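Local structure of UPF0311 protein RPA1785 (Rhodopseudomonas palustris, 3C5O) at residues I68-K73 with G90-P95. The protein is of unknown function but belongs to the UPF0311 (DUF3237) family, folds into a closed antiparallel beta-barrel and probably assembles as a tetramer. Sequence-based numbering, arbitrary orientation.
Sequences IELEAK and GIRFGP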
ATOM      1  N   ILE B  68     -10.292  -8.245 -12.964  1.00 55.42           N
ATOM      2  CA  ILE B  68     -10.553  -7.099 -12.098  1.00 53.78           C
ATOM      3  C   ILE B  68      -9.812  -7.252 -10.784  1.00 52.71           C
ATOM      4  O   ILE B  68      -9.961  -8.261 -10.110  1.00 51.99           O
ATOM      5  CB  ILE B  68     -12.043  -6.909 -11.835  1.00 53.29           C
ATOM      6  CG1 ILE B  68     -12.777  -6.704 -13.166  1.00 55.84           C
ATOM      7  CG2 ILE B  68     -12.261  -5.700 -10.935  1.00 51.69           C
ATOM      8  CD1 ILE B  68     -14.286  -6.583 -13.017  1.00 57.48           C
ATOM      9  N   GLU B  69      -8.983  -6.245 -10.476  1.00 52.55           N
ATOM     10  CA  GLU B  69      -8.282  -6.105  -9.218  1.00 52.22           C
ATOM     11  C   GLU B  69      -9.201  -5.333  -8.274  1.00 51.08           C
ATOM     12  O   GLU B  69      -9.615  -4.222  -8.592  1.00 50.49           O
ATOM     13  CB  GLU B  69      -6.959  -5.362  -9.431  1.00 52.65           C
ATOM     14  CG  GLU B  69      -5.930  -6.135 -10.276  1.00 55.46           C
ATOM     15  CD  GLU B  69      -4.652  -5.328 -10.560  1.00 58.52           C
ATOM     16  OE1 GLU B  69      -3.815  -5.778 -11.376  1.00 61.37           O
ATOM     17  OE2 GLU B  69      -4.466  -4.238  -9.966  1.00 61.98           O
ATOM     18  N   LEU B  70      -9.562  -5.939  -7.136  1.00 50.43           N
ATOM     19  CA  LEU B  70     -10.472  -5.293  -6.221  1.00 50.05           C
ATOM     20  C   LEU B  70      -9.698  -4.757  -5.035  1.00 49.29           C
ATOM     21  O   LEU B  70      -8.697  -5.330  -4.617  1.00 48.02           O
ATOM     22  CB  LEU B  70     -11.509  -6.280  -5.689  1.00 50.67           C
ATOM     23  CG  LEU B  70     -11.829  -7.498  -6.550  1.00 54.25           C
ATOM     24  CD1 LEU B  70     -12.311  -8.543  -5.596  1.00 57.86           C
ATOM     25  CD2 LEU B  70     -12.856  -7.168  -7.576  1.00 55.36           C
ATOM     26  N   GLU B  71     -10.201  -3.668  -4.480  1.00 49.07           N
ATOM     27  CA  GLU B  71      -9.581  -3.025  -3.326  1.00 50.05           C
ATOM     28  C   GLU B  71     -10.671  -2.227  -2.658  1.00 48.56           C
ATOM     29  O   GLU B  71     -10.865  -1.071  -2.960  1.00 49.57           O
ATOM     30  CB  GLU B  71      -8.422  -2.151  -3.794  1.00 50.55           C
ATOM     31  CG  GLU B  71      -7.638  -1.459  -2.726  1.00 56.94           C
ATOM     32  CD  GLU B  71      -6.243  -1.123  -3.224  1.00 65.97           C
ATOM     33  OE1 GLU B  71      -6.091  -0.242  -4.140  1.00 68.85           O
ATOM     34  OE2 GLU B  71      -5.305  -1.790  -2.729  1.00 67.46           O
ATOM     35  N   ALA B  72     -11.436  -2.885  -1.797  1.00 48.22           N
ATOM     36  CA  ALA B  72     -12.581  -2.258  -1.156  1.00 47.60           C
ATOM     37  C   ALA B  72     -12.246  -1.873   0.292  1.00 47.67           C
ATOM     38  O   ALA B  72     -11.623  -2.644   1.005  1.00 46.82           O
ATOM     39  CB  ALA B  72     -13.774  -3.210  -1.188  1.00 48.18           C
ATOM     40  N   LYS B  73     -12.672  -0.676   0.703  1.00 47.26           N
ATOM     41  CA  LYS B  73     -12.473  -0.194   2.049  1.00 46.51           C
ATOM     42  C   LYS B  73     -13.803   0.303   2.561  1.00 45.92           C
ATOM     43  O   LYS B  73     -14.432   1.154   1.963  1.00 45.78           O
ATOM     44  CB  LYS B  73     -11.426   0.908   2.072  1.00 48.02           C
ATOM     45  CG  LYS B  73     -10.054   0.418   1.664  1.00 49.21           C
ATOM     46  CD  LYS B  73      -9.004   1.503   1.664  1.00 56.02           C
ATOM     47  CE  LYS B  73      -7.717   0.914   1.055  1.00 61.47           C
ATOM     48  NZ  LYS B  73      -6.501   1.698   1.400  1.00 64.86           N
ATOM     49  N   GLY B  90      -8.546  -8.382  -3.712  1.00 47.46           N
ATOM     50  CA  GLY B  90      -8.520  -9.608  -4.445  1.00 47.62           C
ATOM     51  C   GLY B  90      -8.647  -9.478  -5.933  1.00 48.33           C
ATOM     52  O   GLY B  90      -8.212  -8.488  -6.537  1.00 47.57           O
ATOM     53  N   ILE B  91      -9.212 -10.520  -6.528  1.00 49.10           N
ATOM     54  CA  ILE B  91      -9.381 -10.565  -7.965  1.00 50.22           C
ATOM     55  C   ILE B  91     -10.700 -11.199  -8.371  1.00 50.41           C
ATOM     56  O   ILE B  91     -11.260 -12.028  -7.668  1.00 49.33           O
ATOM     57  CB  ILE B  91      -8.165 -11.241  -8.707  1.00 52.44           C
ATOM     58  CG1 ILE B  91      -7.910 -12.656  -8.250  1.00 53.18           C
ATOM     59  CG2 ILE B  91      -6.855 -10.460  -8.502  1.00 53.18           C
ATOM     60  CD1 ILE B  91      -6.943 -13.376  -9.156  1.00 55.97           C
ATOM     61  N   ARG B  92     -11.217 -10.744  -9.501  1.00 51.74           N
ATOM     62  CA  ARG B  92     -12.299 -11.432 -10.156  1.00 52.83           C
ATOM     63  C   ARG B  92     -11.912 -11.663 -11.609  1.00 55.00           C
ATOM     64  O   ARG B  92     -11.486 -10.740 -12.315  1.00 55.17           O
ATOM     65  CB  ARG B  92     -13.584 -10.642 -10.042  1.00 52.01           C
ATOM     66  CG  ARG B  92     -14.718 -11.307 -10.776  1.00 54.03           C
ATOM     67  CD  ARG B  92     -16.019 -10.771 -10.288  1.00 55.49           C
ATOM     68  NE  ARG B  92     -16.277  -9.439 -10.816  1.00 55.57           N
ATOM     69  CZ  ARG B  92     -16.474  -8.351 -10.080  1.00 53.42           C
ATOM     70  NH1 ARG B  92     -16.439  -8.397  -8.752  1.00 51.60           N
ATOM     71  NH2 ARG B  92     -16.723  -7.207 -10.691  1.00 53.12           N
ATOM     72  N   PHE B  93     -12.057 -12.910 -12.047  1.00 57.03           N
ATOM     73  CA  PHE B  93     -11.685 -13.333 -13.391  1.00 59.65           C
ATOM     74  C   PHE B  93     -12.677 -14.419 -13.829  1.00 61.79           C
ATOM     75  O   PHE B  93     -13.571 -14.787 -13.067  1.00 61.37           O
ATOM     76  CB  PHE B  93     -10.230 -13.838 -13.399  1.00 60.27           C
ATOM     77  CG  PHE B  93      -9.584 -13.888 -14.782  1.00 62.96           C
ATOM     78  CD1 PHE B  93      -8.697 -14.915 -15.107  1.00 63.83           C
ATOM     79  CD2 PHE B  93      -9.840 -12.899 -15.741  1.00 61.82           C
ATOM     80  CE1 PHE B  93      -8.092 -14.967 -16.358  1.00 67.62           C
ATOM     81  CE2 PHE B  93      -9.237 -12.945 -17.012  1.00 64.62           C
ATOM     82  CZ  PHE B  93      -8.356 -13.979 -17.317  1.00 67.76           C
ATOM     83  N   GLY B  94     -12.527 -14.904 -15.048  1.00 65.04           N
ATOM     84  CA  GLY B  94     -13.416 -15.907 -15.626  1.00 68.89           C
ATOM     85  C   GLY B  94     -13.407 -15.804 -17.154  1.00 72.02           C
ATOM     86  O   GLY B  94     -12.671 -14.994 -17.711  1.00 72.58           O
ATOM     87  N   PRO B  95     -14.207 -16.633 -17.846  1.00 74.91           N
ATOM     88  CA  PRO B  95     -14.417 -16.458 -19.308  1.00 77.95           C
ATOM     89  C   PRO B  95     -14.862 -15.028 -19.666  1.00 77.31           C
ATOM     90  O   PRO B  95     -15.732 -14.481 -18.986  1.00 76.18           O
ATOM     91  CB  PRO B  95     -15.541 -17.443 -19.617  1.00 79.58           C
ATOM     92  CG  PRO B  95     -15.433 -18.495 -18.562  1.00 79.74           C
ATOM     93  CD  PRO B  95     -14.947 -17.789 -17.312  1.00 75.52           C
TER
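Arg92 and Ile68 run side by side off the same face of the sheet: the arginine sends CG opposite its own backbone N (chi1 177°) and then bends at chi3 (76°), while the isoleucine is extended at chi2 (177°), which carries CD1 up to the guanidinium. The result is a methyl-to-nitrogen contact, Ile68 CD1 lying 3.4 Å from Arg92 NH2 and approaching the flat group obliquely. Leu70 comes in across the arginine at roughly a right angle, its CD2 4.0 Å from Arg92 NH1, and its other methyl, CD1, lies against the Gly90-Ile91 peptide, 3.8 Å from Ile91 N. Phe115 on the adjoining strand adds a cation-pi contact to the same guanidinium.

Beneath these side chains the backbones pair in antiparallel register, Ile68 with Arg92 and Leu70 with Gly90 as hydrogen-bonded pairs. The Ile68-Arg92 pair is joined by two bonds of 2.8 Å, Ile68 N to Arg92 O and Arg92 N to Ile68 O, each donor in the carbonyl plane. At the Leu70-Gly90 pair, Leu70 N still reaches Gly90 O at 2.9 Å, but the return bond from Gly90 N to Leu70 O stretches to 3.2 Å, and both donors sit above the carbonyl planes. Between them, the non-hydrogen-bonded pair Glu69 and Ile91 faces the other way; Glu69 turns its carboxylate to Arg63, and Ile91 packs on Gln133 of a second subunit. Because strands 68-78 and 83-93 are consecutive in the chain and joined by a short link, the antiparallel pair is a beta hairpin, supplying two neighbouring staves of the closed DUF3237 barrel.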